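CHAD domain protein (Streptomyces chartreusis, PDB 6RN5) probably binds polyphosphate through an all-helical CHAD domain, and also binds metal ions, copper among them. Local coordinates at residues E57-R60 with A61-S65; H103-T106 with A107-E110; R189-S192 with T193-A197; R335-P338 with A339-Y342. All coordinates share one frame; numbering follows the deposited sequence.

Contact 1. Residues E57-R60 with A61-S65. With SO4 (sulfate ion), chain I; SO4 (sulfate ion), chain G.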
loop_
_atom_site.group_PDB
_atom_site.type_symbol
_atom_site.label_atom_id
_atom_site.label_comp_id
_atom_site.label_asym_id
_atom_site.label_seq_id
_atom_site.Cartn_x
_atom_site.Cartn_y
_atom_site.Cartn_z
ATOM N N GLU A 57 -26.113 9.551 -23.595
ATOM C CA GLU A 57 -27.010 8.471 -23.210
ATOM C C GLU A 57 -27.158 7.462 -24.343
ATOM O O GLU A 57 -27.057 6.243 -24.134
ATOM C CB GLU A 57 -28.385 9.064 -22.885
ATOM C CG GLU A 57 -29.255 8.198 -21.996
ATOM C CD GLU A 57 -28.920 8.345 -20.517
ATOM O OE1 GLU A 57 -27.721 8.526 -20.181
ATOM O OE2 GLU A 57 -29.866 8.275 -19.693
ATOM N N ALA A 58 -27.415 7.995 -25.533
ATOM C CA ALA A 58 -27.549 7.198 -26.728
ATOM C C ALA A 58 -26.281 6.391 -27.001
ATOM O O ALA A 58 -26.364 5.224 -27.388
ATOM C CB ALA A 58 -27.868 8.086 -27.914
ATOM N N ALA A 59 -25.106 6.976 -26.792
ATOM C CA ALA A 59 -23.876 6.228 -27.083
ATOM C C ALA A 59 -23.707 5.025 -26.124
ATOM O O ALA A 59 -23.218 3.946 -26.514
ATOM C CB ALA A 59 -22.640 7.124 -27.055
ATOM N N ARG A 60 -24.120 5.206 -24.875
ATOM C CA ARG A 60 -24.051 4.120 -23.959
ATOM C C ARG A 60 -25.012 2.990 -24.347
ATOM O O ARG A 60 -24.648 1.816 -24.310
ATOM C CB ARG A 60 -24.362 4.587 -22.572
ATOM C CG ARG A 60 -24.168 3.469 -21.596
ATOM C CD ARG A 60 -23.910 3.987 -20.197
ATOM N NE ARG A 60 -23.707 2.815 -19.372
ATOM C CZ ARG A 60 -24.637 2.255 -18.626
ATOM N NH1 ARG A 60 -25.841 2.789 -18.527
ATOM N NH2 ARG A 60 -24.349 1.157 -17.977
ATOM N N ALA A 61 -26.221 3.360 -24.738
ATOM C CA ALA A 61 -27.211 2.395 -25.245
ATOM C C ALA A 61 -26.714 1.643 -26.497
ATOM O O ALA A 61 -26.989 0.447 -26.663
ATOM C CB ALA A 61 -28.542 3.099 -25.534
ATOM N N LEU A 62 -26.014 2.345 -27.378
ATOM C CA LEU A 62 -25.398 1.703 -28.536
ATOM C C LEU A 62 -24.342 0.695 -28.097
ATOM O O LEU A 62 -24.255 -0.390 -28.675
ATOM C CB LEU A 62 -24.751 2.727 -29.459
ATOM C CG LEU A 62 -25.652 3.530 -30.349
ATOM C CD1 LEU A 62 -24.811 4.658 -30.915
ATOM C CD2 LEU A 62 -26.273 2.702 -31.486
ATOM N N ARG A 63 -23.531 1.045 -27.095
ATOM C CA ARG A 63 -22.537 0.091 -26.565
ATOM C C ARG A 63 -23.150 -1.158 -25.950
ATOM O O ARG A 63 -22.682 -2.285 -26.183
ATOM C CB ARG A 63 -21.651 0.704 -25.466
ATOM C CG ARG A 63 -20.765 1.834 -25.903
ATOM C CD ARG A 63 -19.641 2.054 -24.905
ATOM N NE ARG A 63 -20.003 2.532 -23.570
ATOM C CZ ARG A 63 -20.336 3.794 -23.268
ATOM N NH1 ARG A 63 -20.444 4.739 -24.196
ATOM N NH2 ARG A 63 -20.607 4.114 -22.016
ATOM N N ARG A 64 -24.160 -0.933 -25.119
ATOM C CA ARG A 64 -24.789 -1.990 -24.362
ATOM C C ARG A 64 -25.442 -2.976 -25.283
ATOM O O ARG A 64 -25.417 -4.171 -24.976
ATOM C CB ARG A 64 -25.795 -1.437 -23.364
ATOM C CG ARG A 64 -25.119 -0.649 -22.252
ATOM C CD ARG A 64 -26.073 -0.181 -21.191
ATOM N NE ARG A 64 -26.440 -1.297 -20.332
ATOM C CZ ARG A 64 -27.682 -1.735 -20.114
ATOM N NH1 ARG A 64 -28.748 -1.153 -20.643
ATOM N NH2 ARG A 64 -27.866 -2.750 -19.312
ATOM N N SER A 65 -26.012 -2.506 -26.403
ATOM C CA SER A 65 -26.697 -3.394 -27.314
ATOM C C SER A 65 -25.721 -4.071 -28.274
ATOM O O SER A 65 -25.848 -5.244 -28.540
ATOM C CB SER A 65 -27.811 -2.661 -28.065
ATOM O OG SER A 65 -27.303 -1.547 -28.795
HETATM S S SO4 I . -20.520 0.937 -20.070
HETATM O O1 SO4 I . -20.169 0.794 -21.491
HETATM O O2 SO4 I . -21.803 0.196 -19.808
HETATM O O3 SO4 I . -20.792 2.337 -19.742
HETATM O O4 SO4 I . -19.476 0.377 -19.235
HETATM S S SO4 G . -24.206 -4.320 -18.797
HETATM O O1 SO4 G . -24.366 -3.786 -20.135
HETATM O O2 SO4 G . -25.565 -4.635 -18.296
HETATM O O3 SO4 G . -23.572 -3.345 -17.904
HETATM O O4 SO4 G . -23.300 -5.493 -18.885
#

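Contact 2. Residues H103-T106 with A107-E110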
loop_
_atom_site.group_PDB
_atom_site.type_symbol
_atom_site.label_atom_id
_atom_site.label_comp_id
_atom_site.label_asym_id
_atom_site.label_seq_id
_atom_site.Cartn_x
_atom_site.Cartn_y
_atom_site.Cartn_z
ATOM N N HIS A 103 -15.431 7.800 -22.749
ATOM C CA HIS A 103 -15.868 7.500 -21.379
ATOM C C HIS A 103 -14.756 6.851 -20.513
ATOM O O HIS A 103 -14.579 7.219 -19.381
ATOM C CB HIS A 103 -17.135 6.591 -21.437
ATOM C CG HIS A 103 -17.375 5.784 -20.198
ATOM N ND1 HIS A 103 -17.958 6.313 -19.059
ATOM C CD2 HIS A 103 -17.099 4.485 -19.913
ATOM C CE1 HIS A 103 -18.028 5.375 -18.131
ATOM N NE2 HIS A 103 -17.523 4.253 -18.624
ATOM N N ALA A 104 -14.017 5.888 -21.056
ATOM C CA ALA A 104 -12.959 5.273 -20.308
ATOM C C ALA A 104 -11.939 6.337 -19.819
ATOM O O ALA A 104 -11.491 6.322 -18.666
ATOM C CB ALA A 104 -12.295 4.155 -21.150
ATOM N N TYR A 105 -11.565 7.253 -20.701
ATOM C CA TYR A 105 -10.613 8.319 -20.345
ATOM C C TYR A 105 -11.202 9.259 -19.319
ATOM O O TYR A 105 -10.508 9.641 -18.328
ATOM C CB TYR A 105 -10.131 9.106 -21.561
ATOM C CG TYR A 105 -9.198 8.307 -22.446
ATOM C CD1 TYR A 105 -8.023 7.768 -21.945
ATOM C CD2 TYR A 105 -9.474 8.115 -23.801
ATOM C CE1 TYR A 105 -7.170 7.043 -22.755
ATOM C CE2 TYR A 105 -8.622 7.386 -24.610
ATOM C CZ TYR A 105 -7.493 6.854 -24.078
ATOM O OH TYR A 105 -6.634 6.166 -24.879
ATOM N N THR A 106 -12.490 9.545 -19.466
ATOM C CA THR A 106 -13.194 10.413 -18.486
ATOM C C THR A 106 -13.254 9.780 -17.114
ATOM O O THR A 106 -12.993 10.432 -16.121
ATOM C CB THR A 106 -14.629 10.698 -18.939
ATOM O OG1 THR A 106 -14.614 11.186 -20.287
ATOM C CG2 THR A 106 -15.305 11.716 -18.014
ATOM N N ALA A 107 -13.591 8.495 -17.039
ATOM C CA ALA A 107 -13.690 7.843 -15.726
ATOM C C ALA A 107 -12.296 7.651 -15.095
ATOM O O ALA A 107 -12.113 7.785 -13.883
ATOM C CB ALA A 107 -14.397 6.510 -15.853
ATOM N N ARG A 108 -11.309 7.330 -15.932
ATOM C CA ARG A 108 -9.940 7.174 -15.440
ATOM C C ARG A 108 -9.407 8.475 -14.784
ATOM O O ARG A 108 -8.786 8.445 -13.743
ATOM C CB ARG A 108 -9.075 6.718 -16.595
ATOM C CG ARG A 108 -7.666 6.392 -16.240
ATOM C CD ARG A 108 -7.039 5.711 -17.425
ATOM N NE ARG A 108 -7.861 4.558 -17.780
ATOM C CZ ARG A 108 -8.104 4.138 -19.026
ATOM N NH1 ARG A 108 -7.580 4.747 -20.081
ATOM N NH2 ARG A 108 -8.866 3.073 -19.205
ATOM N N LEU A 109 -9.661 9.617 -15.386
ATOM C CA LEU A 109 -9.196 10.871 -14.813
ATOM C C LEU A 109 -9.813 11.076 -13.454
ATOM O O LEU A 109 -9.123 11.350 -12.452
ATOM C CB LEU A 109 -9.542 12.051 -15.727
ATOM C CG LEU A 109 -9.206 13.457 -15.202
ATOM C CD1 LEU A 109 -7.758 13.562 -14.713
ATOM C CD2 LEU A 109 -9.463 14.523 -16.257
ATOM N N GLU A 110 -11.127 10.924 -13.408
ATOM C CA GLU A 110 -11.842 11.026 -12.140
ATOM C C GLU A 110 -11.318 10.087 -11.044
ATOM O O GLU A 110 -11.088 10.503 -9.898
ATOM C CB GLU A 110 -13.299 10.746 -12.380
ATOM C CG GLU A 110 -14.066 10.709 -11.086
ATOM C CD GLU A 110 -15.436 11.311 -11.219
ATOM O OE1 GLU A 110 -16.073 11.082 -12.288
ATOM O OE2 GLU A 110 -15.853 11.997 -10.241
#

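Contact 3. Residues R189-S192 with T193-A197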
loop_
_atom_site.group_PDB
_atom_site.type_symbol
_atom_site.label_atom_id
_atom_site.label_comp_id
_atom_site.label_asym_id
_atom_site.label_seq_id
_atom_site.Cartn_x
_atom_site.Cartn_y
_atom_site.Cartn_z
ATOM N N ARG A 189 -9.449 13.718 -28.072
ATOM C CA ARG A 189 -9.061 12.959 -29.266
ATOM C C ARG A 189 -10.009 11.767 -29.552
ATOM O O ARG A 189 -10.422 11.542 -30.709
ATOM C CB ARG A 189 -7.605 12.522 -29.195
ATOM C CG ARG A 189 -7.210 11.575 -30.291
ATOM C CD ARG A 189 -5.710 11.469 -30.302
ATOM N NE ARG A 189 -5.269 10.507 -31.281
ATOM C CZ ARG A 189 -3.996 10.247 -31.544
ATOM N NH1 ARG A 189 -3.011 10.861 -30.870
ATOM N NH2 ARG A 189 -3.693 9.361 -32.467
ATOM N N ALA A 190 -10.334 11.014 -28.501
ATOM C CA ALA A 190 -11.280 9.908 -28.558
ATOM C C ALA A 190 -12.645 10.369 -29.002
ATOM O O ALA A 190 -13.310 9.679 -29.775
ATOM C CB ALA A 190 -11.421 9.294 -27.193
ATOM N N HIS A 191 -13.093 11.516 -28.466
ATOM C CA HIS A 191 -14.413 12.022 -28.780
ATOM C C HIS A 191 -14.504 12.313 -30.283
ATOM O O HIS A 191 -15.450 11.888 -30.950
ATOM C CB HIS A 191 -14.703 13.290 -27.981
ATOM C CG HIS A 191 -15.992 13.971 -28.339
ATOM N ND1 HIS A 191 -17.221 13.531 -27.883
ATOM C CD2 HIS A 191 -16.243 15.086 -29.072
ATOM C CE1 HIS A 191 -18.165 14.352 -28.318
ATOM N NE2 HIS A 191 -17.597 15.301 -29.042
ATOM N N SER A 192 -13.514 13.012 -30.829
ATOM C CA SER A 192 -13.587 13.379 -32.230
ATOM C C SER A 192 -13.399 12.130 -33.121
ATOM O O SER A 192 -14.149 11.985 -34.116
ATOM C CB SER A 192 -12.610 14.511 -32.585
ATOM O OG SER A 192 -11.325 14.215 -32.154
ATOM N N THR A 193 -12.518 11.200 -32.736
ATOM C CA THR A 193 -12.340 9.942 -33.507
ATOM C C THR A 193 -13.633 9.143 -33.574
ATOM O O THR A 193 -13.982 8.621 -34.630
ATOM C CB THR A 193 -11.209 9.088 -32.921
ATOM O OG1 THR A 193 -10.061 9.907 -32.808
ATOM C CG2 THR A 193 -10.860 7.874 -33.806
ATOM N N ALA A 194 -14.379 9.146 -32.471
ATOM C CA ALA A 194 -15.642 8.404 -32.374
ATOM C C ALA A 194 -16.738 9.013 -33.214
ATOM O O ALA A 194 -17.552 8.294 -33.789
ATOM C CB ALA A 194 -16.116 8.304 -30.922
ATOM N N LEU A 195 -16.815 10.332 -33.232
ATOM C CA LEU A 195 -17.788 10.997 -34.092
ATOM C C LEU A 195 -17.406 10.825 -35.537
ATOM O O LEU A 195 -18.260 10.653 -36.382
ATOM C CB LEU A 195 -17.931 12.483 -33.765
ATOM C CG LEU A 195 -18.548 12.686 -32.410
ATOM C CD1 LEU A 195 -18.714 14.174 -32.175
ATOM C CD2 LEU A 195 -19.896 11.950 -32.325
ATOM N N GLN A 196 -16.129 10.834 -35.841
ATOM C CA GLN A 196 -15.725 10.483 -37.197
ATOM C C GLN A 196 -16.185 9.068 -37.605
ATOM O O GLN A 196 -16.773 8.856 -38.708
ATOM C CB GLN A 196 -14.228 10.641 -37.391
ATOM C CG GLN A 196 -13.796 12.099 -37.367
ATOM C CD GLN A 196 -12.298 12.248 -37.456
ATOM O OE1 GLN A 196 -11.559 11.463 -36.875
ATOM N NE2 GLN A 196 -11.832 13.238 -38.232
ATOM N N ALA A 197 -15.913 8.105 -36.740
ATOM C CA ALA A 197 -16.314 6.689 -36.970
ATOM C C ALA A 197 -17.792 6.543 -37.248
ATOM O O ALA A 197 -18.188 5.795 -38.138
ATOM C CB ALA A 197 -15.960 5.853 -35.773
#

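Contact 4. Residues R335-P338 with A339-Y342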
loop_
_atom_site.group_PDB
_atom_site.type_symbol
_atom_site.label_atom_id
_atom_site.label_comp_id
_atom_site.label_asym_id
_atom_site.label_seq_id
_atom_site.Cartn_x
_atom_site.Cartn_y
_atom_site.Cartn_z
ATOM N N ARG A 335 10.808 16.044 -18.510
ATOM C CA ARG A 335 10.860 17.311 -17.757
ATOM C C ARG A 335 9.892 17.417 -16.557
ATOM O O ARG A 335 9.670 18.482 -16.051
ATOM C CB ARG A 335 10.693 18.533 -18.694
ATOM C CG ARG A 335 11.884 18.801 -19.652
ATOM C CD ARG A 335 11.677 20.119 -20.432
ATOM N NE ARG A 335 10.372 19.997 -21.057
ATOM C CZ ARG A 335 9.250 20.647 -20.741
ATOM N NH1 ARG A 335 9.236 21.641 -19.840
ATOM N NH2 ARG A 335 8.130 20.319 -21.407
ATOM N N ILE A 336 9.339 16.335 -16.037
ATOM C CA ILE A 336 8.552 16.538 -14.841
ATOM C C ILE A 336 9.476 16.624 -13.658
ATOM O O ILE A 336 10.558 16.049 -13.663
ATOM C CB ILE A 336 7.473 15.465 -14.616
ATOM C CG1 ILE A 336 8.096 14.048 -14.556
ATOM C CG2 ILE A 336 6.410 15.633 -15.699
ATOM C CD1 ILE A 336 7.086 12.976 -14.207
ATOM N N ALA A 337 9.012 17.363 -12.654
ATOM C CA ALA A 337 9.727 17.539 -11.373
ATOM C C ALA A 337 9.755 16.208 -10.579
ATOM O O ALA A 337 8.844 15.420 -10.714
ATOM C CB ALA A 337 9.017 18.627 -10.550
ATOM N N PRO A 338 10.804 15.967 -9.761
ATOM C CA PRO A 338 10.871 14.779 -8.903
ATOM C C PRO A 338 9.635 14.621 -7.997
ATOM O O PRO A 338 9.155 13.520 -7.822
ATOM C CB PRO A 338 12.126 15.024 -8.064
ATOM C CG PRO A 338 13.009 15.784 -9.014
ATOM C CD PRO A 338 12.056 16.743 -9.695
ATOM N N ALA A 339 9.137 15.717 -7.435
ATOM C CA ALA A 339 8.001 15.656 -6.563
ATOM C C ALA A 339 6.762 15.131 -7.312
ATOM O O ALA A 339 5.915 14.443 -6.742
ATOM C CB ALA A 339 7.734 17.032 -5.962
ATOM N N THR A 340 6.670 15.460 -8.603
ATOM C CA THR A 340 5.545 15.019 -9.413
ATOM C C THR A 340 5.673 13.513 -9.661
ATOM O O THR A 340 4.731 12.770 -9.470
ATOM C CB THR A 340 5.533 15.815 -10.718
ATOM O OG1 THR A 340 5.392 17.195 -10.382
ATOM C CG2 THR A 340 4.385 15.392 -11.600
ATOM N N ALA A 341 6.868 13.057 -10.024
ATOM C CA ALA A 341 7.079 11.633 -10.240
ATOM C C ALA A 341 6.866 10.838 -8.949
ATOM O O ALA A 341 6.412 9.693 -8.952
ATOM C CB ALA A 341 8.470 11.420 -10.782
ATOM N N TYR A 342 7.201 11.447 -7.833
ATOM C CA TYR A 342 7.070 10.770 -6.548
ATOM C C TYR A 342 5.626 10.566 -6.259
ATOM O O TYR A 342 5.236 9.492 -5.872
ATOM C CB TYR A 342 7.755 11.627 -5.488
ATOM C CG TYR A 342 7.629 11.227 -4.018
ATOM C CD1 TYR A 342 6.466 11.533 -3.276
ATOM C CD2 TYR A 342 8.705 10.656 -3.358
ATOM C CE1 TYR A 342 6.386 11.221 -1.928
ATOM C CE2 TYR A 342 8.646 10.353 -2.010
ATOM C CZ TYR A 342 7.496 10.648 -1.303
ATOM O OH TYR A 342 7.460 10.320 0.009
HETATM O O HOH W 1 6.053 18.371 -12.803
#

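Contact 1. Residues E57-R60 with A61-S65
Sulfate oxygen O3 (chain I) is gripped by two arginines one helical turn apart: Arg60 NE donates to O3 over 3.0 Å and Arg63 NH2 over 2.9 Å. The turn belongs to helix 56-75 of the CHAD domain, where arginines three and four residues apart gather on one flank. The sulfate probably came from the crystallisation liquor, but its position is consistent with a phosphate site of a polyphosphate-binding protein. Arg63 also gives its NE to O1, a short bond of 2.7 Å that is nearly straight (173°). Both guanidinium groups hold the sulfur in their planes, at the edge, although the planes stand 58° apart. Their torsions account for this: the Arg60 chain runs extended, its CG opposite the backbone N (chi1 -175°), whereas Arg63 bends at its third torsion and turns its group over the Arg60 backbone. Arg60 CG lies over one face of that group, 3.6 Å from Arg63 NH2. Arg64, four residues on from Arg60, faces a second sulfate (chain G): Arg64 NH2 donates to O2 of that sulfate at 3.1 Å, and Arg64 NE also bonds it, to O1. Arg67, Arg68, Arg288 and Tyr289 also hydrogen-bond to these ions, whose negative charge probably offsets the closeness of so many cations. On another flank, Leu62 and Ser65 pack on Phe35 of helix 21-42. Between Arg60 and Arg64 the contact is aliphatic on one side: Arg64 CD sits over the centre of the Arg60 guanidinium, 3.8 Å above its plane.

Contact 2. Residues H103-T106 with A107-E110
His103, Ala104 and Tyr105 accept regular i to i+4 backbone bonds from Ala107, Arg108 and Leu109 within helix 82-120 of the all-helical CHAD domain, the shortest being Ala107 N to His103 O at 2.8 Å; the next in line, Glu110 N to Thr106 O, is weak. Arg108 carries the side-chain contact. A chi1 near 180° (-175°) sends its chain away from its own N, and the bend at chi3 (-55°) then folds the guanidinium back along the preceding turn. Its centre comes to lie under the carbonyl oxygen of Ala104, which is 4.0 Å above the plane, while Arg108 NH2 comes to 4.1 Å from Ala104 CB. The Tyr105 side chain runs alongside and points the same way. Arg108 NH1 is 3.5 Å from Tyr105 CE1, and that carbon sits at the edge of the guanidinium; ring and guanidinium planes are nearly perpendicular, 84° apart, so the two do not stack. Thr106 turns its OG1 back to hydrogen-bond Glu102 O, one turn earlier. Two helices touch this turn and are joined through it to helix 82-120: Tyr105 packs on Leu183 and Ala186 and Leu109 on Asp180, all of helix 170-198, while Arg108 rests on Glu322 and Ala326 of helix 305-331.

Contact 3. Residues R189-S192 with T193-A197
Leu195 packs on His191, one turn earlier in helix 170-198 of the CHAD domain, and each carbon from CB to CD1 meets part of it. CB is 3.8 Å from His191 O, the oxygen that also accepts the backbone bond from Leu195 N. CG, set beside the backbone N at chi1 -67°, approaches that oxygen to 3.5 Å and also lies over one face of the imidazole. At the tip, Leu195 CD1 meets the far end of the ring, 3.5 Å from His191 NE2 and 3.9 Å from His191 CE1. A trans first torsion, 174°, brings the His191 ring forward to this methyl, and His191 ND1 is hydrogen-bonded to Glu102, which ties the turn to helix 82-120. Thr193 makes the main polar side-chain contact. Its OG1 donates to Arg189 O at 2.7 Å, while its backbone N donates to the same oxygen at 2.9 Å. The two donors arrive from opposite faces of the carbonyl plane, the hydroxyl 37° out of it. The hydroxyl of Thr193 is thus satisfied by its own helix, with Arg189 O carrying two bonds. Leu195 CD1 adds only van der Waals contact with the ring, whereas the bond from Glu102 restrains the ring's rotation and would probably favour its protonated form.

Contact 4. Residues R335-P338 with A339-Y342
Ile336 CD1 meets Ala341 CB at 4.0 Å across the start of helix 338-366, where Ala337 is the N-cap. The pair joins the residue before the N-cap to the fourth residue after it, the positions of a hydrophobic staple. Ile336 gets there by placing CG1 between its backbone N and carbonyl carbon (chi1 57°), with the branch then extended toward the helix. This apolar side is well packed: Ile336 also touches Leu178 of helix 170-198 and Pro338 of the second subunit, and Ala341 touches that same proline. The helix start therefore forms part of the subunit interface, where Tyr342 packs on His348 of the second subunit. The first turn closes through Ala337 O, which accepts from Ala341 N at 3.2 Å and only weakly from Thr340 N; Tyr342 N reaches Pro338 O at 2.8 Å. The N-cap flank is held more loosely. Alanine has no side-chain acceptor for the first turn, and Ala337 CB comes no closer than 3.9 Å to Thr340 OG1. Instead of the direct side-chain bond of a capping box, a water bridges the two residues, accepting from Ala337 N at 3.1 Å and lying 2.8 Å from Thr340 OG1.

How the contacts relate
Contacts 1, 2 and 3 lie on three helices consecutive in the chain, all within the CHAD domain. Contact 2 touches both of the others: His103 CG is 4.1 Å from Arg63 NH2 of contact 1, and Tyr105 CD2 is 4.1 Å from Ala190 CB of contact 3. Contacts 1 and 3 do not meet, their nearest atoms being about 8 Å apart. Contact 1 binds its sulfates directly, and the side chain of His103 in contact 2 is about 4 Å from a bound sulfate. Contact 4 stands apart, its centre about 39 Å from that of contact 1, and lies toward the copper: the Tyr342 side chain is about 11 Å from a copper ion, that of Arg108 about 13 Å.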